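Ankyrin repeat domain-containing protein EMB506, chloroplastic (PDB 6JD6) takes part in the first differentiation of the proplastid during embryo development and is needed for correct cotyledon and leaf margin development. Local coordinates at residues Val194-Asn205 against Ile229-Lys237. Residues are numbered along the deposited sequence; the frame is centred on the assembly and turned at random.
Sequences VKLLFKYNVDVN and ILLTNGADK
Between helices 191-199 and 224-232 the CA atoms of Lys195 and Ile229 are 8.2 Å apart, and the backbones of ankyrin repeats 3 and 4 draw together to 5.8 Å between the CA atoms of Asn205 and Ala235 in the loops that follow. Phe198 fills the wider, helical part. With CG anti to its own carbonyl carbon (chi1 -70°), its ring reaches the next repeat, where Asn233 CB lies over one face in a CH-pi contact, 4.0 Å from the centroid, and Leu230 CD2 meets the ring edge in plane, 3.9 Å from CZ. The branches of Ile229 serve three neighbours: CG2 packs near Phe198 and Val194, while CD1 touches the aliphatic chain of Lys195, 3.5 Å from CE. Past the helix ends, Val204 CG2 rests against the turn at Gly234, whose backbone angles suit a residue without a side chain. Beside it, the Asn205 amide reads the backbone with both ends: ND2 donates to Gly234 O at 3.0 Å, nearly within the amide plane, and OD1 accepts from Asp236 N at 2.7 Å and from a water shared with Asp236 O. An aspartate here would probably leave Gly234 O without its donor and set a carboxylate oxygen against it. Apolar packing between helices and amide-to-backbone pairing between loops thus join consecutive repeats of the ankyrin stack.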
# COMPACT_ATOMS: atom_id res chain seq x y z
N VAL A 194 13.97 0.88 -6.34
CA VAL A 194 14.99 1.84 -5.93
C VAL A 194 15.99 2.10 -7.06
O VAL A 194 16.28 3.25 -7.39
CB VAL A 194 15.74 1.37 -4.67
CG1 VAL A 194 16.96 2.25 -4.40
CG2 VAL A 194 14.81 1.35 -3.46
N LYS A 195 16.50 1.03 -7.66
CA LYS A 195 17.42 1.14 -8.79
C LYS A 195 16.77 1.86 -9.97
O LYS A 195 17.42 2.64 -10.66
CB LYS A 195 17.89 -0.25 -9.25
CG LYS A 195 18.79 -0.97 -8.27
CD LYS A 195 19.16 -2.35 -8.81
CE LYS A 195 20.11 -3.08 -7.87
NZ LYS A 195 20.48 -4.42 -8.38
N LEU A 196 15.50 1.57 -10.21
CA LEU A 196 14.77 2.21 -11.30
C LEU A 196 14.60 3.71 -11.06
O LEU A 196 14.71 4.51 -12.00
CB LEU A 196 13.41 1.54 -11.51
CG LEU A 196 12.58 2.05 -12.68
CD1 LEU A 196 13.38 2.01 -13.98
CD2 LEU A 196 11.31 1.22 -12.82
N LEU A 197 14.32 4.09 -9.82
CA LEU A 197 14.15 5.50 -9.47
C LEU A 197 15.45 6.30 -9.66
O LEU A 197 15.41 7.48 -10.00
CB LEU A 197 13.61 5.67 -8.04
CG LEU A 197 12.15 5.27 -7.82
CD1 LEU A 197 11.78 5.29 -6.34
CD2 LEU A 197 11.20 6.18 -8.61
N PHE A 198 16.59 5.65 -9.43
CA PHE A 198 17.89 6.28 -9.68
C PHE A 198 17.99 6.71 -11.14
O PHE A 198 18.57 7.74 -11.46
CB PHE A 198 19.04 5.33 -9.36
CG PHE A 198 19.21 5.05 -7.89
CD1 PHE A 198 18.64 5.88 -6.94
CD2 PHE A 198 19.94 3.96 -7.47
CE1 PHE A 198 18.80 5.62 -5.59
CE2 PHE A 198 20.10 3.69 -6.12
CZ PHE A 198 19.53 4.53 -5.18
N LYS A 199 17.43 5.90 -12.03
CA LYS A 199 17.50 6.17 -13.46
C LYS A 199 16.65 7.38 -13.86
O LYS A 199 16.87 7.97 -14.91
CB LYS A 199 17.11 4.93 -14.27
CG LYS A 199 18.08 3.77 -14.08
CD LYS A 199 17.78 2.61 -15.01
CE LYS A 199 18.88 1.56 -14.93
NZ LYS A 199 18.79 0.56 -16.04
N TYR A 200 15.70 7.74 -13.00
CA TYR A 200 14.90 8.93 -13.22
C TYR A 200 15.47 10.11 -12.43
O TYR A 200 14.84 11.16 -12.32
CB TYR A 200 13.44 8.67 -12.86
CG TYR A 200 12.75 7.80 -13.89
CD1 TYR A 200 12.10 8.37 -14.98
CD2 TYR A 200 12.77 6.42 -13.78
CE1 TYR A 200 11.48 7.59 -15.93
CE2 TYR A 200 12.15 5.63 -14.73
CZ TYR A 200 11.51 6.21 -15.80
OH TYR A 200 10.90 5.43 -16.75
N ASN A 201 16.67 9.92 -11.91
CA ASN A 201 17.41 10.97 -11.21
C ASN A 201 16.65 11.61 -10.06
O ASN A 201 16.66 12.83 -9.90
CB ASN A 201 17.90 12.03 -12.19
CG ASN A 201 18.87 11.48 -13.21
OD1 ASN A 201 20.01 11.15 -12.87
ND2 ASN A 201 18.44 11.38 -14.46
N VAL A 202 15.98 10.79 -9.25
CA VAL A 202 15.30 11.29 -8.07
C VAL A 202 16.32 11.81 -7.06
O VAL A 202 17.49 11.42 -7.07
CB VAL A 202 14.43 10.21 -7.40
CG1 VAL A 202 13.40 9.66 -8.40
CG2 VAL A 202 15.29 9.09 -6.83
N ASP A 203 15.87 12.71 -6.19
CA ASP A 203 16.69 13.22 -5.11
C ASP A 203 16.74 12.16 -4.00
O ASP A 203 15.74 11.91 -3.33
CB ASP A 203 16.08 14.53 -4.60
CG ASP A 203 16.79 15.09 -3.38
OD1 ASP A 203 17.92 14.64 -3.07
OD2 ASP A 203 16.22 15.99 -2.74
N VAL A 204 17.90 11.53 -3.82
CA VAL A 204 18.01 10.43 -2.87
C VAL A 204 18.15 10.92 -1.44
O VAL A 204 18.11 10.14 -0.49
CB VAL A 204 19.17 9.47 -3.22
CG1 VAL A 204 19.05 9.00 -4.66
CG2 VAL A 204 20.51 10.13 -2.97
N ASN A 205 18.31 12.24 -1.29
CA ASN A 205 18.44 12.85 0.02
C ASN A 205 17.21 13.63 0.45
O ASN A 205 17.26 14.42 1.39
CB ASN A 205 19.69 13.73 0.06
CG ASN A 205 20.97 12.91 -0.02
OD1 ASN A 205 21.14 11.96 0.73
ND2 ASN A 205 21.84 13.26 -0.95
N ILE A 229 23.37 0.57 -1.53
CA ILE A 229 23.12 1.14 -2.84
C ILE A 229 22.75 2.62 -2.78
O ILE A 229 23.06 3.39 -3.69
CB ILE A 229 22.11 0.31 -3.67
CG1 ILE A 229 22.42 0.44 -5.16
CG2 ILE A 229 20.68 0.71 -3.36
CD1 ILE A 229 21.56 -0.43 -6.03
N LEU A 230 22.11 3.04 -1.69
CA LEU A 230 21.84 4.46 -1.47
C LEU A 230 23.15 5.23 -1.30
O LEU A 230 23.33 6.29 -1.90
CB LEU A 230 20.93 4.66 -0.25
CG LEU A 230 19.45 4.33 -0.46
CD1 LEU A 230 18.69 4.33 0.87
CD2 LEU A 230 18.83 5.32 -1.44
N LEU A 231 24.06 4.69 -0.50
CA LEU A 231 25.36 5.32 -0.25
C LEU A 231 26.20 5.39 -1.53
O LEU A 231 26.94 6.35 -1.74
CB LEU A 231 26.12 4.56 0.84
CG LEU A 231 25.56 4.66 2.26
CD1 LEU A 231 26.19 3.60 3.16
CD2 LEU A 231 25.79 6.06 2.83
N THR A 232 26.09 4.37 -2.36
CA THR A 232 26.81 4.32 -3.64
C THR A 232 26.24 5.36 -4.61
O THR A 232 26.92 5.81 -5.52
CB THR A 232 26.71 2.91 -4.27
OG1 THR A 232 27.36 1.96 -3.42
CG2 THR A 232 27.35 2.86 -5.64
N ASN A 233 24.98 5.74 -4.40
CA ASN A 233 24.33 6.70 -5.28
C ASN A 233 24.12 8.07 -4.64
O ASN A 233 23.19 8.80 -5.00
CB ASN A 233 23.01 6.13 -5.80
CG ASN A 233 23.22 5.10 -6.90
OD1 ASN A 233 23.43 3.92 -6.62
ND2 ASN A 233 23.18 5.56 -8.15
N GLY A 234 24.98 8.42 -3.70
CA GLY A 234 25.06 9.78 -3.19
C GLY A 234 24.22 10.11 -1.97
O GLY A 234 24.00 11.28 -1.68
N ALA A 235 23.75 9.09 -1.25
CA ALA A 235 23.03 9.34 -0.00
C ALA A 235 23.95 10.01 1.01
O ALA A 235 25.11 9.62 1.16
CB ALA A 235 22.46 8.05 0.55
N ASP A 236 23.43 11.02 1.70
CA ASP A 236 24.21 11.85 2.62
C ASP A 236 24.10 11.30 4.04
O ASP A 236 23.05 11.38 4.67
CB ASP A 236 23.70 13.30 2.55
CG ASP A 236 24.41 14.24 3.51
OD1 ASP A 236 25.40 13.83 4.16
OD2 ASP A 236 23.99 15.41 3.59
N LYS A 237 25.20 10.75 4.54
CA LYS A 237 25.18 10.11 5.85
C LYS A 237 25.40 11.07 7.02
O LYS A 237 25.40 10.65 8.18
CB LYS A 237 26.17 8.94 5.91
CG LYS A 237 27.63 9.34 5.80
CD LYS A 237 28.50 8.10 5.65
CE LYS A 237 29.98 8.44 5.65
NZ LYS A 237 30.82 7.21 5.67
O HOH W 1 20.42 11.03 3.57